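Uncharacterized protein YjgB (Bacillus subtilis, PDB 4YGT) is of unknown function but is a putative secreted lipoprotein and the first structural representative of the DUF4309 family. Local coordinates at residues 64-69 with 90-95; 33-38 with 74-79. All coordinates share one frame; numbering follows the deposited sequence.

Overall arrangement
After helix 14-27 the chain runs through a loop that contains 33-38. It then forms helix 46-53, passes 64-69 into edge strand 67-69, and turns through 74-79 into strand 77-82. Contact 2 closes the span from 33-38 to 74-79, which holds helix 46-53 and strand 67-69. Contact 1 starts within that span, at 64-69, and closes later, at 90-95. The two contacts therefore cross rather than nest. Strand 77-82 lies between the two strands of contact 1 and bonds to both, through Tyr69 N to Tyr78 O and Gly79 N to Arg92 O. Contact 2 ties the loop before helix 46-53 to the start of strand 77-82, and contact 1 joins the two strands on its flanks.

Contact 1 of 2, residues 64-69 with 90-95; sequences NRFDLY and EIRYFG. With SO4 (sulfate ion), chain B.
Arg65 and Arg92 meet at one sulfate oxygen, O3. Arg65 NH2 donates to sulfate O3 at 3.1 Å. Arg92 NH2 reaches the same O3 in a weak bond of 3.5 Å. Arg65 NE gives a shorter bond to sulfate O1, 2.8 Å, with O1 in the guanidinium plane. The sulfate probably comes from the crystallisation liquor. Glu90 adds a second negative group on the protein side. Glu90 OE2 takes a bond from Arg92 NH2 at 3.2 Å, met from above the carboxylate plane. Glu90 OE1 makes only a long salt bridge to Arg65 NH2, 3.7 Å, completing a network of three charged side chains.

Phe66 packs beneath this network. Phe66 CZ lies over the centre of the Arg92 guanidinium, 3.3 Å above that plane. The ring and guanidinium planes are 31° apart. The Arg92 chain bends at chi3 (-82°), which folds the guanidinium over the ring. Glu90 CD meets the ring at its edge, 3.9 Å from Phe66 CZ. A leucine in place of Arg92 would probably take the flat cover from the Phe66 ring, leave Glu90 OE2 without its charged mate and cost sulfate O3 one of its donors. Further along, Leu68 CD2 touches Phe94 CE2 at 3.8 Å.

Strand 77-82 runs between 67-69 and 88-95, so the two backbones do not pair and the contact is made by side chains passing over it. Ser81 of that middle strand touches Arg65, Phe66 and Glu90. Beyond 88-95, Asn156 of strand 152-159 receives a weak bond from Arg92 NE.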
ATOM      1  N   ASN A  64       0.534 -10.033 -14.516  1.00 61.18           N
ATOM      2  CA  ASN A  64      -0.077  -9.125 -13.564  1.00 56.43           C
ATOM      3  C   ASN A  64      -1.059  -9.857 -12.646  1.00 58.03           C
ATOM      4  O   ASN A  64      -2.104 -10.334 -13.106  1.00 58.64           O
ATOM      5  CB  ASN A  64      -0.800  -7.986 -14.292  1.00 55.71           C
ATOM      6  CG  ASN A  64      -1.378  -6.972 -13.329  1.00 62.69           C
ATOM      7  OD1 ASN A  64      -0.790  -6.668 -12.284  1.00 45.89           O
ATOM      8  ND2 ASN A  64      -2.539  -6.436 -13.661  1.00 55.90           N
ATOM      9  N   ARG A  65      -0.744  -9.912 -11.347  1.00 52.25           N
ATOM     10  CA  ARG A  65      -1.650 -10.557 -10.396  1.00 51.97           C
ATOM     11  C   ARG A  65      -2.420  -9.517  -9.540  1.00 51.65           C
ATOM     12  O   ARG A  65      -3.054  -9.890  -8.556  1.00 52.27           O
ATOM     13  CB  ARG A  65      -0.909 -11.587  -9.524  1.00 53.09           C
ATOM     14  CG  ARG A  65       0.129 -11.013  -8.606  1.00 56.98           C
ATOM     15  CD  ARG A  65       0.981 -12.087  -7.990  1.00 62.18           C
ATOM     16  NE  ARG A  65       1.845 -11.466  -6.997  1.00 66.01           N
ATOM     17  CZ  ARG A  65       1.494 -11.257  -5.737  1.00 75.25           C
ATOM     18  NH1 ARG A  65       0.319 -11.690  -5.288  1.00 59.69           N
ATOM     19  NH2 ARG A  65       2.321 -10.637  -4.907  1.00 68.70           N
ATOM     20  N   PHE A  66      -2.433  -8.237  -9.977  1.00 44.56           N
ATOM     21  CA  PHE A  66      -3.112  -7.140  -9.284  1.00 40.58           C
ATOM     22  C   PHE A  66      -4.142  -6.463 -10.125  1.00 43.72           C
ATOM     23  O   PHE A  66      -3.865  -6.100 -11.263  1.00 43.96           O
ATOM     24  CB  PHE A  66      -2.119  -6.052  -8.819  1.00 40.28           C
ATOM     25  CG  PHE A  66      -1.312  -6.440  -7.607  1.00 41.94           C
ATOM     26  CD1 PHE A  66      -0.176  -7.235  -7.732  1.00 48.02           C
ATOM     27  CD2 PHE A  66      -1.704  -6.040  -6.333  1.00 41.62           C
ATOM     28  CE1 PHE A  66       0.534  -7.645  -6.604  1.00 49.54           C
ATOM     29  CE2 PHE A  66      -0.987  -6.429  -5.214  1.00 44.73           C
ATOM     30  CZ  PHE A  66       0.117  -7.243  -5.351  1.00 46.69           C
ATOM     31  N   ASP A  67      -5.321  -6.227  -9.540  1.00 40.79           N
ATOM     32  CA  ASP A  67      -6.335  -5.356 -10.144  1.00 40.54           C
ATOM     33  C   ASP A  67      -5.783  -3.969  -9.912  1.00 45.20           C
ATOM     34  O   ASP A  67      -5.594  -3.596  -8.755  1.00 43.05           O
ATOM     35  CB  ASP A  67      -7.716  -5.565  -9.499  1.00 40.43           C
ATOM     36  CG  ASP A  67      -8.560  -6.619 -10.170  1.00 46.75           C
ATOM     37  OD1 ASP A  67      -8.222  -7.026 -11.312  1.00 48.27           O
ATOM     38  OD2 ASP A  67      -9.560  -7.027  -9.574  1.00 54.98           O
ATOM     39  N   LEU A  68      -5.366  -3.272 -10.979  1.00 43.46           N
ATOM     40  CA  LEU A  68      -4.701  -1.978 -10.801  1.00 41.90           C
ATOM     41  C   LEU A  68      -5.598  -0.774 -11.127  1.00 45.61           C
ATOM     42  O   LEU A  68      -6.266  -0.718 -12.165  1.00 44.64           O
ATOM     43  CB  LEU A  68      -3.417  -1.921 -11.625  1.00 41.87           C
ATOM     44  CG  LEU A  68      -2.320  -2.859 -11.179  1.00 44.45           C
ATOM     45  CD1 LEU A  68      -1.365  -3.146 -12.329  1.00 46.45           C
ATOM     46  CD2 LEU A  68      -1.586  -2.316  -9.944  1.00 42.48           C
ATOM     47  N   TYR A  69      -5.618   0.173 -10.182  1.00 39.97           N
ATOM     48  CA  TYR A  69      -6.399   1.400 -10.256  1.00 38.24           C
ATOM     49  C   TYR A  69      -5.426   2.541 -10.245  1.00 42.23           C
ATOM     50  O   TYR A  69      -4.657   2.706  -9.300  1.00 39.75           O
ATOM     51  CB  TYR A  69      -7.406   1.465  -9.101  1.00 35.79           C
ATOM     52  CG  TYR A  69      -8.438   0.358  -9.174  1.00 35.70           C
ATOM     53  CD1 TYR A  69      -9.600   0.511  -9.919  1.00 38.65           C
ATOM     54  CD2 TYR A  69      -8.244  -0.850  -8.506  1.00 35.81           C
ATOM     55  CE1 TYR A  69     -10.552  -0.502  -9.994  1.00 39.86           C
ATOM     56  CE2 TYR A  69      -9.194  -1.874  -8.566  1.00 37.28           C
ATOM     57  CZ  TYR A  69     -10.343  -1.695  -9.317  1.00 45.32           C
ATOM     58  OH  TYR A  69     -11.297  -2.679  -9.371  1.00 46.63           O
ATOM     59  N   GLU A  90      -3.445  -9.079  -0.861  1.00 42.65           N
ATOM     60  CA  GLU A  90      -2.537  -7.948  -0.655  1.00 39.02           C
ATOM     61  C   GLU A  90      -3.113  -6.666  -1.192  1.00 39.33           C
ATOM     62  O   GLU A  90      -3.798  -6.669  -2.224  1.00 38.15           O
ATOM     63  CB  GLU A  90      -1.179  -8.245  -1.326  1.00 42.03           C
ATOM     64  CG  GLU A  90      -0.078  -7.216  -1.104  1.00 51.91           C
ATOM     65  CD  GLU A  90       1.285  -7.587  -1.653  1.00 62.84           C
ATOM     66  OE1 GLU A  90       1.559  -8.795  -1.844  1.00 54.00           O
ATOM     67  OE2 GLU A  90       2.097  -6.659  -1.861  1.00 57.24           O
ATOM     68  N   ILE A  91      -2.846  -5.557  -0.482  1.00 34.45           N
ATOM     69  CA  ILE A  91      -3.270  -4.223  -0.941  1.00 32.74           C
ATOM     70  C   ILE A  91      -1.988  -3.439  -1.179  1.00 35.92           C
ATOM     71  O   ILE A  91      -1.073  -3.505  -0.366  1.00 35.68           O
ATOM     72  CB  ILE A  91      -4.278  -3.477   0.008  1.00 34.07           C
ATOM     73  CG1 ILE A  91      -5.492  -4.375   0.356  1.00 35.52           C
ATOM     74  CG2 ILE A  91      -4.743  -2.142  -0.614  1.00 28.97           C
ATOM     75  CD1 ILE A  91      -6.432  -3.874   1.474  1.00 39.11           C
ATOM     76  N   ARG A  92      -1.903  -2.769  -2.326  1.00 31.74           N
ATOM     77  CA  ARG A  92      -0.778  -1.959  -2.723  1.00 32.25           C
ATOM     78  C   ARG A  92      -1.260  -0.516  -2.932  1.00 37.90           C
ATOM     79  O   ARG A  92      -2.168  -0.278  -3.727  1.00 38.37           O
ATOM     80  CB  ARG A  92      -0.175  -2.567  -3.987  1.00 36.69           C
ATOM     81  CG  ARG A  92       1.246  -2.164  -4.269  1.00 51.34           C
ATOM     82  CD  ARG A  92       1.864  -3.109  -5.271  1.00 60.56           C
ATOM     83  NE  ARG A  92       2.363  -4.347  -4.670  1.00 65.68           N
ATOM     84  CZ  ARG A  92       2.896  -5.342  -5.373  1.00 74.83           C
ATOM     85  NH1 ARG A  92       2.952  -5.272  -6.695  1.00 69.23           N
ATOM     86  NH2 ARG A  92       3.330  -6.435  -4.763  1.00 57.91           N
ATOM     87  N   TYR A  93      -0.685   0.429  -2.165  1.00 34.50           N
ATOM     88  CA  TYR A  93      -0.947   1.867  -2.181  1.00 33.31           C
ATOM     89  C   TYR A  93       0.169   2.545  -2.994  1.00 37.25           C
ATOM     90  O   TYR A  93       1.332   2.439  -2.626  1.00 34.82           O
ATOM     91  CB  TYR A  93      -1.023   2.381  -0.729  1.00 34.33           C
ATOM     92  CG  TYR A  93      -1.213   3.870  -0.583  1.00 38.76           C
ATOM     93  CD1 TYR A  93      -2.484   4.435  -0.597  1.00 41.77           C
ATOM     94  CD2 TYR A  93      -0.124   4.718  -0.405  1.00 41.90           C
ATOM     95  CE1 TYR A  93      -2.662   5.816  -0.502  1.00 46.55           C
ATOM     96  CE2 TYR A  93      -0.291   6.098  -0.290  1.00 44.25           C
ATOM     97  CZ  TYR A  93      -1.564   6.644  -0.336  1.00 51.01           C
ATOM     98  OH  TYR A  93      -1.734   8.008  -0.237  1.00 53.17           O
ATOM     99  N   PHE A  94      -0.186   3.245  -4.100  1.00 34.54           N
ATOM    100  CA  PHE A  94       0.812   3.826  -4.994  1.00 36.15           C
ATOM    101  C   PHE A  94       1.017   5.338  -4.845  1.00 43.67           C
ATOM    102  O   PHE A  94       1.894   5.909  -5.510  1.00 45.09           O
ATOM    103  CB  PHE A  94       0.408   3.523  -6.427  1.00 37.31           C
ATOM    104  CG  PHE A  94       0.608   2.069  -6.781  1.00 38.29           C
ATOM    105  CD1 PHE A  94       1.852   1.600  -7.202  1.00 42.92           C
ATOM    106  CD2 PHE A  94      -0.464   1.180  -6.771  1.00 38.52           C
ATOM    107  CE1 PHE A  94       2.027   0.260  -7.550  1.00 44.55           C
ATOM    108  CE2 PHE A  94      -0.290  -0.153  -7.126  1.00 41.78           C
ATOM    109  CZ  PHE A  94       0.945  -0.606  -7.522  1.00 42.40           C
ATOM    110  N   GLY A  95       0.229   5.969  -3.971  1.00 39.75           N
ATOM    111  CA  GLY A  95       0.259   7.415  -3.816  1.00 41.48           C
ATOM    112  C   GLY A  95      -0.377   8.061  -5.032  1.00 43.85           C
ATOM    113  O   GLY A  95      -1.028   7.375  -5.822  1.00 40.66           O
TER
HETATM  114  S   SO4 B 201       4.537  -9.245  -8.202  1.00 62.85           S
HETATM  115  O1  SO4 B 201       3.790 -10.389  -8.737  1.00 61.24           O
HETATM  116  O2  SO4 B 201       4.191  -8.000  -8.877  1.00 64.16           O
HETATM  117  O3  SO4 B 201       4.239  -9.139  -6.769  1.00 64.78           O
HETATM  118  O4  SO4 B 201       5.966  -9.428  -8.377  1.00 65.88           O

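Contact 2 of 2, residues 33-38 with 74-79. With EDO (1,2-ethanediol), chain C.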
ATOM      1  N   PRO A  33      -6.483   3.070   4.432  1.00 46.11           N
ATOM      2  CA  PRO A  33      -7.478   4.126   4.671  1.00 46.86           C
ATOM      3  C   PRO A  33      -8.067   4.739   3.402  1.00 49.13           C
ATOM      4  O   PRO A  33      -7.799   4.294   2.269  1.00 46.14           O
ATOM      5  CB  PRO A  33      -6.698   5.174   5.476  1.00 50.61           C
ATOM      6  CG  PRO A  33      -5.278   4.657   5.581  1.00 54.47           C
ATOM      7  CD  PRO A  33      -5.112   3.597   4.568  1.00 48.19           C
ATOM      8  N   GLN A  34      -8.924   5.767   3.629  1.00 47.84           N
ATOM      9  CA  GLN A  34      -9.573   6.606   2.620  1.00 48.86           C
ATOM     10  C   GLN A  34     -10.471   5.793   1.665  1.00 48.26           C
ATOM     11  O   GLN A  34     -11.466   5.226   2.109  1.00 46.41           O
ATOM     12  CB  GLN A  34      -8.510   7.423   1.827  1.00 52.17           C
ATOM     13  CG  GLN A  34      -7.585   8.321   2.672  1.00 75.14           C
ATOM     14  CD  GLN A  34      -8.318   9.416   3.403  1.00 97.66           C
ATOM     15  OE1 GLN A  34      -8.678   9.272   4.579  1.00 93.11           O
ATOM     16  NE2 GLN A  34      -8.575  10.525   2.712  1.00 90.89           N
ATOM     17  N   GLN A  35     -10.135   5.759   0.363  1.00 43.72           N
ATOM     18  CA  GLN A  35     -10.933   5.104  -0.677  1.00 42.85           C
ATOM     19  C   GLN A  35     -11.011   3.587  -0.474  1.00 42.57           C
ATOM     20  O   GLN A  35     -12.062   2.989  -0.744  1.00 40.20           O
ATOM     21  CB  GLN A  35     -10.379   5.426  -2.080  1.00 45.07           C
ATOM     22  CG  GLN A  35     -10.432   6.926  -2.467  1.00 78.19           C
ATOM     23  CD  GLN A  35      -9.430   7.853  -1.771  1.00 95.71           C
ATOM     24  OE1 GLN A  35      -8.369   7.430  -1.272  1.00 86.53           O
ATOM     25  NE2 GLN A  35      -9.740   9.156  -1.746  1.00 80.14           N
ATOM     26  N   ALA A  36      -9.926   2.983   0.060  1.00 37.07           N
ATOM     27  CA  ALA A  36      -9.842   1.545   0.295  1.00 35.50           C
ATOM     28  C   ALA A  36     -10.528   1.128   1.595  1.00 39.39           C
ATOM     29  O   ALA A  36     -10.586  -0.063   1.902  1.00 39.13           O
ATOM     30  CB  ALA A  36      -8.384   1.100   0.301  1.00 35.09           C
ATOM     31  N   GLN A  37     -11.090   2.075   2.334  1.00 37.60           N
ATOM     32  CA  GLN A  37     -11.736   1.774   3.627  1.00 38.56           C
ATOM     33  C   GLN A  37     -12.767   0.640   3.556  1.00 40.61           C
ATOM     34  O   GLN A  37     -13.602   0.639   2.652  1.00 38.57           O
ATOM     35  CB  GLN A  37     -12.430   3.014   4.175  1.00 41.10           C
ATOM     36  CG  GLN A  37     -12.713   2.909   5.655  1.00 52.13           C
ATOM     37  CD  GLN A  37     -13.757   3.885   6.094  1.00 63.19           C
ATOM     38  OE1 GLN A  37     -13.906   4.983   5.548  1.00 60.70           O
ATOM     39  NE2 GLN A  37     -14.485   3.508   7.108  1.00 56.67           N
ATOM     40  N   GLY A  38     -12.679  -0.300   4.509  1.00 36.74           N
ATOM     41  CA  GLY A  38     -13.616  -1.408   4.644  1.00 36.08           C
ATOM     42  C   GLY A  38     -13.351  -2.580   3.730  1.00 40.40           C
ATOM     43  O   GLY A  38     -14.161  -3.508   3.680  1.00 43.34           O
ATOM     44  N   GLY A  74      -6.069  13.960  -6.829  1.00 75.56           N
ATOM     45  CA  GLY A  74      -5.662  13.714  -5.449  1.00 72.08           C
ATOM     46  C   GLY A  74      -6.041  12.338  -4.947  1.00 66.67           C
ATOM     47  O   GLY A  74      -5.735  11.998  -3.796  1.00 64.16           O
ATOM     48  N   GLN A  75      -6.714  11.534  -5.806  1.00 58.92           N
ATOM     49  CA  GLN A  75      -7.123  10.155  -5.474  1.00 53.77           C
ATOM     50  C   GLN A  75      -5.945   9.203  -5.803  1.00 52.96           C
ATOM     51  O   GLN A  75      -5.483   9.167  -6.947  1.00 52.82           O
ATOM     52  CB  GLN A  75      -8.418   9.749  -6.225  1.00 55.13           C
ATOM     53  CG  GLN A  75      -9.552  10.802  -6.271  1.00 73.32           C
ATOM     54  CD  GLN A  75     -10.169  11.102  -4.913  1.00 98.39           C
ATOM     55  OE1 GLN A  75     -10.609  10.203  -4.184  1.00 93.32           O
ATOM     56  NE2 GLN A  75     -10.239  12.380  -4.551  1.00 91.44           N
ATOM     57  N   PRO A  76      -5.406   8.470  -4.813  1.00 47.12           N
ATOM     58  CA  PRO A  76      -4.227   7.636  -5.087  1.00 45.56           C
ATOM     59  C   PRO A  76      -4.506   6.356  -5.886  1.00 45.80           C
ATOM     60  O   PRO A  76      -5.645   5.914  -6.020  1.00 43.24           O
ATOM     61  CB  PRO A  76      -3.726   7.283  -3.680  1.00 45.91           C
ATOM     62  CG  PRO A  76      -4.950   7.300  -2.848  1.00 49.10           C
ATOM     63  CD  PRO A  76      -5.787   8.406  -3.384  1.00 47.33           C
ATOM     64  N   GLY A  77      -3.423   5.761  -6.373  1.00 40.34           N
ATOM     65  CA  GLY A  77      -3.448   4.495  -7.076  1.00 36.98           C
ATOM     66  C   GLY A  77      -3.464   3.341  -6.105  1.00 36.39           C
ATOM     67  O   GLY A  77      -2.918   3.447  -5.004  1.00 34.42           O
ATOM     68  N   TYR A  78      -4.132   2.247  -6.486  1.00 34.47           N
ATOM     69  CA  TYR A  78      -4.198   1.019  -5.684  1.00 34.20           C
ATOM     70  C   TYR A  78      -4.064  -0.188  -6.537  1.00 38.02           C
ATOM     71  O   TYR A  78      -4.437  -0.165  -7.701  1.00 37.63           O
ATOM     72  CB  TYR A  78      -5.502   0.840  -4.882  1.00 36.13           C
ATOM     73  CG  TYR A  78      -5.714   1.816  -3.765  1.00 40.98           C
ATOM     74  CD1 TYR A  78      -5.206   1.577  -2.490  1.00 43.24           C
ATOM     75  CD2 TYR A  78      -6.460   2.963  -3.965  1.00 44.72           C
ATOM     76  CE1 TYR A  78      -5.424   2.482  -1.450  1.00 44.89           C
ATOM     77  CE2 TYR A  78      -6.703   3.855  -2.937  1.00 46.22           C
ATOM     78  CZ  TYR A  78      -6.164   3.632  -1.697  1.00 50.15           C
ATOM     79  OH  TYR A  78      -6.446   4.605  -0.777  1.00 54.59           O
ATOM     80  N   GLY A  79      -3.632  -1.264  -5.897  1.00 34.31           N
ATOM     81  CA  GLY A  79      -3.518  -2.591  -6.465  1.00 33.68           C
ATOM     82  C   GLY A  79      -4.090  -3.580  -5.474  1.00 35.58           C
ATOM     83  O   GLY A  79      -3.892  -3.449  -4.269  1.00 32.66           O
TER
HETATM   84  C1  EDO C 202      -9.551   5.302  -7.714  1.00 81.83           C
HETATM   85  O1  EDO C 202      -8.819   4.543  -8.651  1.00 79.26           O
HETATM   86  C2  EDO C 202      -8.639   6.310  -7.011  1.00 83.70           C
HETATM   87  O2  EDO C 202      -7.921   7.052  -7.985  1.00 84.70           O
HETATM   88  O   HOH W   1      -5.244   3.926   1.368  1.00 46.05           O
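Tyr78 stands near the start of strand 77-82 of the antiparallel sheet and packs against Ala36, in the short 3-10 segment 35-36 of the loop between helices 14-27 and 46-53. The contact has a close, buried part around the tyrosine and a looser outer part around two glutamines.

In the close part, Ala36 CB sits 3.7 Å from Tyr78 CE1, obliquely to the ring. Gln35 CB comes near CE2 of the same ring. Tyr78 CB is directed toward the loop, and the side chain beyond it reaches Ala36 and the Pro33 carbonyl. Phe53 of helix 46-53 meets the ring as well, with the two planes at about 70°. Pro33 lies against helix 14-27, touching Asn22, Leu23 and Thr26. The loop is thus packed between that helix and the sheet.

The outer part is held more weakly. Gln35 turns back at chi2 (73°), which brings its amide to Gln75 and Pro76. Gln35 NE2 lies 2.8 Å from Gln75 OE1, but the N-H is poorly aimed, at 119°, so the bond is weak. The two amide planes are nearly perpendicular. On its other branch, Gln35 OE1 rests 3.5 Å from Pro76 CD. Gln75 is exposed, and a 1,2-ethanediol, probably from the crystallisation liquor, lies beside it with O2 3.3 Å from Gln75 CB.

One water links loop and strand at the buried end. It donates to Pro33 O at 2.7 Å, and it lies in the plane of the Tyr78 ring, 2.6 Å from Tyr78 OH.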